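Local coordinates for ornithine aminotransferase (PDB 3LG0), which uses pyridoxal 5'-phosphate to transfer the delta-amino group of ornithine to 2-oxoglutarate, yielding L-glutamate semialdehyde and glutamate, at residues A[36-41]-A[47-52]. Numbering follows the deposited sequence.
Sequences KGVFVY and RYYDFL
The guanidinium of R47 lies flat over one face of the F39 ring, the two planes only 3° apart. R47 CZ is 3.9 Å from the F39 ring centroid and close to the ring normal, which meets the criteria of a cation-pi stack; R47 CD adds a CH-pi contact to the same face. CG of R47 runs anti to the backbone N, and the bend at chi3 (81°) then lays the flat end on the ring. CG1 of V38 covers the opposite face of F39, so the phenyl is sandwiched.

Apolar contacts extend this row. F39 CE1 sits over the face of the Y49 ring, 3.2 Å from Y49 CE2, but the planes meet obliquely at 46°. On the far flank Y41 lies alongside R47, its CE1 3.4 Å from R47 CG. Beyond the hairpin, Q395 of helix 393-412 touches F39 and Y49, while E398 hydrogen-bonds Y49 OH.

Backbone hydrogen bonds fix the antiparallel register. V40 and Y48 form the hydrogen-bonded pair, V40 N to Y48 O at 3.0 Å and Y48 N to V40 O at 2.8 Å; F39-Y49 and Y41-R47 are the non-hydrogen-bonded pairs beside it. Past the bridges, D50 N reaches V38 O at 3.0 Å in a nearly straight bond. D50 OD1 accepts from L52 N in an Asx turn, and also from S53 N.

In this beta hairpin of a class-III aminotransferase, set between strands 31-36 and 373-378 of a mixed sheet, dispersion and cation-pi attraction probably hold the F39 ring, alongside the three backbone hydrogen bonds.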
ATOM      1  N   LYS A  36      -4.221 -19.335 -13.377  1.00 29.42           N
ATOM      2  CA  LYS A  36      -3.929 -20.561 -12.640  1.00 29.82           C
ATOM      3  C   LYS A  36      -2.550 -21.057 -13.040  1.00 31.15           C
ATOM      4  O   LYS A  36      -2.276 -21.292 -14.223  1.00 28.66           O
ATOM      5  CB  LYS A  36      -5.014 -21.617 -12.885  1.00 32.51           C
ATOM      6  CG  LYS A  36      -4.702 -22.989 -12.302  1.00 48.32           C
ATOM      7  CD  LYS A  36      -4.349 -22.923 -10.817  1.00 57.65           C
ATOM      8  CE  LYS A  36      -3.922 -24.294 -10.304  1.00 67.96           C
ATOM      9  NZ  LYS A  36      -3.123 -24.235  -9.047  1.00 63.01           N
ATOM     10  N   GLY A  37      -1.674 -21.186 -12.047  1.00 34.32           N
ATOM     11  CA  GLY A  37      -0.285 -21.531 -12.301  1.00 23.55           C
ATOM     12  C   GLY A  37       0.325 -20.579 -13.310  1.00 32.85           C
ATOM     13  O   GLY A  37       0.362 -19.358 -13.096  1.00 33.23           O
ATOM     14  N   VAL A  38       0.777 -21.119 -14.431  1.00 27.54           N
ATOM     15  CA  VAL A  38       1.547 -20.322 -15.370  1.00 25.07           C
ATOM     16  C   VAL A  38       0.646 -19.677 -16.429  1.00 28.48           C
ATOM     17  O   VAL A  38       1.098 -18.909 -17.291  1.00 36.52           O
ATOM     18  CB  VAL A  38       2.666 -21.183 -15.992  1.00 33.73           C
ATOM     19  CG1 VAL A  38       2.082 -22.130 -17.031  1.00 31.35           C
ATOM     20  CG2 VAL A  38       3.745 -20.303 -16.594  1.00 52.45           C
ATOM     21  N   PHE A  39      -0.643 -19.966 -16.345  1.00 27.57           N
ATOM     22  CA  PHE A  39      -1.588 -19.521 -17.362  1.00 33.12           C
ATOM     23  C   PHE A  39      -2.616 -18.494 -16.893  1.00 33.40           C
ATOM     24  O   PHE A  39      -3.051 -18.512 -15.748  1.00 28.89           O
ATOM     25  CB  PHE A  39      -2.358 -20.716 -17.928  1.00 41.46           C
ATOM     26  CG  PHE A  39      -1.520 -21.649 -18.737  1.00 42.39           C
ATOM     27  CD1 PHE A  39      -0.871 -21.204 -19.874  1.00 35.65           C
ATOM     28  CD2 PHE A  39      -1.395 -22.978 -18.371  1.00 36.96           C
ATOM     29  CE1 PHE A  39      -0.100 -22.067 -20.625  1.00 40.47           C
ATOM     30  CE2 PHE A  39      -0.626 -23.847 -19.118  1.00 39.76           C
ATOM     31  CZ  PHE A  39       0.025 -23.387 -20.246  1.00 43.58           C
ATOM     32  N   VAL A  40      -3.012 -17.623 -17.819  1.00 27.62           N
ATOM     33  CA  VAL A  40      -4.145 -16.730 -17.619  1.00 34.46           C
ATOM     34  C   VAL A  40      -5.127 -16.913 -18.778  1.00 33.00           C
ATOM     35  O   VAL A  40      -4.761 -17.440 -19.833  1.00 29.17           O
ATOM     36  CB  VAL A  40      -3.697 -15.259 -17.532  1.00 25.89           C
ATOM     37  CG1 VAL A  40      -2.941 -15.027 -16.232  1.00 26.05           C
ATOM     38  CG2 VAL A  40      -2.842 -14.899 -18.722  1.00 25.93           C
ATOM     39  N   TYR A  41      -6.368 -16.482 -18.576  1.00 29.71           N
ATOM     40  CA  TYR A  41      -7.442 -16.673 -19.551  1.00 33.12           C
ATOM     41  C   TYR A  41      -8.254 -15.397 -19.703  1.00 34.43           C
ATOM     42  O   TYR A  41      -8.627 -14.771 -18.702  1.00 23.89           O
ATOM     43  CB  TYR A  41      -8.373 -17.812 -19.110  1.00 35.53           C
ATOM     44  CG  TYR A  41      -7.649 -19.092 -18.787  1.00 35.93           C
ATOM     45  CD1 TYR A  41      -7.555 -20.114 -19.728  1.00 34.31           C
ATOM     46  CD2 TYR A  41      -7.035 -19.268 -17.555  1.00 21.85           C
ATOM     47  CE1 TYR A  41      -6.878 -21.277 -19.441  1.00 36.49           C
ATOM     48  CE2 TYR A  41      -6.344 -20.416 -17.265  1.00 30.91           C
ATOM     49  CZ  TYR A  41      -6.267 -21.426 -18.201  1.00 45.33           C
ATOM     50  OH  TYR A  41      -5.579 -22.582 -17.886  1.00 43.76           O
ATOM     51  N   ARG A  47      -6.270 -18.720 -23.852  1.00 34.80           N
ATOM     52  CA  ARG A  47      -5.313 -18.945 -22.790  1.00 36.27           C
ATOM     53  C   ARG A  47      -3.945 -18.406 -23.179  1.00 38.95           C
ATOM     54  O   ARG A  47      -3.530 -18.516 -24.333  1.00 31.62           O
ATOM     55  CB  ARG A  47      -5.210 -20.433 -22.485  1.00 41.11           C
ATOM     56  CG  ARG A  47      -4.175 -20.762 -21.419  1.00 44.88           C
ATOM     57  CD  ARG A  47      -4.019 -22.266 -21.240  1.00 42.00           C
ATOM     58  NE  ARG A  47      -3.151 -22.838 -22.259  1.00 45.12           N
ATOM     59  CZ  ARG A  47      -2.820 -24.125 -22.316  1.00 51.66           C
ATOM     60  NH1 ARG A  47      -3.292 -24.973 -21.410  1.00 51.34           N
ATOM     61  NH2 ARG A  47      -2.017 -24.566 -23.280  1.00 44.60           N
ATOM     62  N   TYR A  48      -3.250 -17.807 -22.221  1.00 39.23           N
ATOM     63  CA  TYR A  48      -1.919 -17.264 -22.485  1.00 32.24           C
ATOM     64  C   TYR A  48      -0.934 -17.666 -21.394  1.00 31.08           C
ATOM     65  O   TYR A  48      -1.295 -17.822 -20.222  1.00 31.84           O
ATOM     66  CB  TYR A  48      -1.953 -15.732 -22.566  1.00 28.09           C
ATOM     67  CG  TYR A  48      -3.035 -15.127 -23.431  1.00 31.72           C
ATOM     68  CD1 TYR A  48      -4.342 -15.009 -22.964  1.00 35.92           C
ATOM     69  CD2 TYR A  48      -2.748 -14.639 -24.698  1.00 33.67           C
ATOM     70  CE1 TYR A  48      -5.337 -14.441 -23.744  1.00 31.84           C
ATOM     71  CE2 TYR A  48      -3.737 -14.073 -25.488  1.00 29.38           C
ATOM     72  CZ  TYR A  48      -5.027 -13.975 -25.002  1.00 33.09           C
ATOM     73  OH  TYR A  48      -6.023 -13.402 -25.758  1.00 36.94           O
ATOM     74  N   TYR A  49       0.317 -17.827 -21.789  1.00 30.37           N
ATOM     75  CA  TYR A  49       1.387 -17.924 -20.824  1.00 31.38           C
ATOM     76  C   TYR A  49       1.612 -16.530 -20.256  1.00 33.66           C
ATOM     77  O   TYR A  49       1.788 -15.560 -21.011  1.00 32.14           O
ATOM     78  CB  TYR A  49       2.673 -18.415 -21.487  1.00 34.14           C
ATOM     79  CG  TYR A  49       2.750 -19.912 -21.720  1.00 49.28           C
ATOM     80  CD1 TYR A  49       2.547 -20.454 -22.989  1.00 39.72           C
ATOM     81  CD2 TYR A  49       3.049 -20.782 -20.671  1.00 45.92           C
ATOM     82  CE1 TYR A  49       2.625 -21.832 -23.201  1.00 39.65           C
ATOM     83  CE2 TYR A  49       3.134 -22.155 -20.874  1.00 39.83           C
ATOM     84  CZ  TYR A  49       2.919 -22.673 -22.138  1.00 45.76           C
ATOM     85  OH  TYR A  49       2.985 -24.037 -22.346  1.00 40.91           O
ATOM     86  N   ASP A  50       1.605 -16.425 -18.929  1.00 33.80           N
ATOM     87  CA  ASP A  50       1.893 -15.159 -18.258  1.00 25.51           C
ATOM     88  C   ASP A  50       3.391 -15.006 -18.093  1.00 25.62           C
ATOM     89  O   ASP A  50       3.983 -15.675 -17.256  1.00 29.52           O
ATOM     90  CB  ASP A  50       1.239 -15.112 -16.882  1.00 28.23           C
ATOM     91  CG  ASP A  50       1.428 -13.765 -16.190  1.00 35.45           C
ATOM     92  OD1 ASP A  50       2.305 -12.981 -16.618  1.00 27.54           O
ATOM     93  OD2 ASP A  50       0.686 -13.489 -15.224  1.00 28.44           O
ATOM     94  N   PHE A  51       3.992 -14.117 -18.878  1.00 30.69           N
ATOM     95  CA  PHE A  51       5.440 -13.925 -18.823  1.00 33.15           C
ATOM     96  C   PHE A  51       5.871 -12.652 -18.099  1.00 33.28           C
ATOM     97  O   PHE A  51       7.033 -12.230 -18.188  1.00 30.85           O
ATOM     98  CB  PHE A  51       6.092 -14.078 -20.217  1.00 28.99           C
ATOM     99  CG  PHE A  51       6.773 -15.402 -20.388  1.00 26.79           C
ATOM    100  CD1 PHE A  51       6.046 -16.580 -20.273  1.00 25.69           C
ATOM    101  CD2 PHE A  51       8.137 -15.478 -20.579  1.00 29.64           C
ATOM    102  CE1 PHE A  51       6.669 -17.813 -20.391  1.00 29.30           C
ATOM    103  CE2 PHE A  51       8.769 -16.717 -20.708  1.00 32.38           C
ATOM    104  CZ  PHE A  51       8.036 -17.879 -20.605  1.00 28.37           C
ATOM    105  N   LEU A  52       4.920 -12.069 -17.369  1.00 26.04           N
ATOM    106  CA  LEU A  52       5.186 -10.947 -16.488  1.00 27.27           C
ATOM    107  C   LEU A  52       5.126 -11.372 -15.022  1.00 27.85           C
ATOM    108  O   LEU A  52       5.894 -10.892 -14.200  1.00 27.13           O
ATOM    109  CB  LEU A  52       4.177  -9.841 -16.742  1.00 33.56           C
ATOM    110  CG  LEU A  52       4.627  -8.457 -16.319  1.00 35.88           C
ATOM    111  CD1 LEU A  52       5.916  -8.152 -17.033  1.00 41.49           C
ATOM    112  CD2 LEU A  52       3.565  -7.433 -16.655  1.00 34.81           C
TER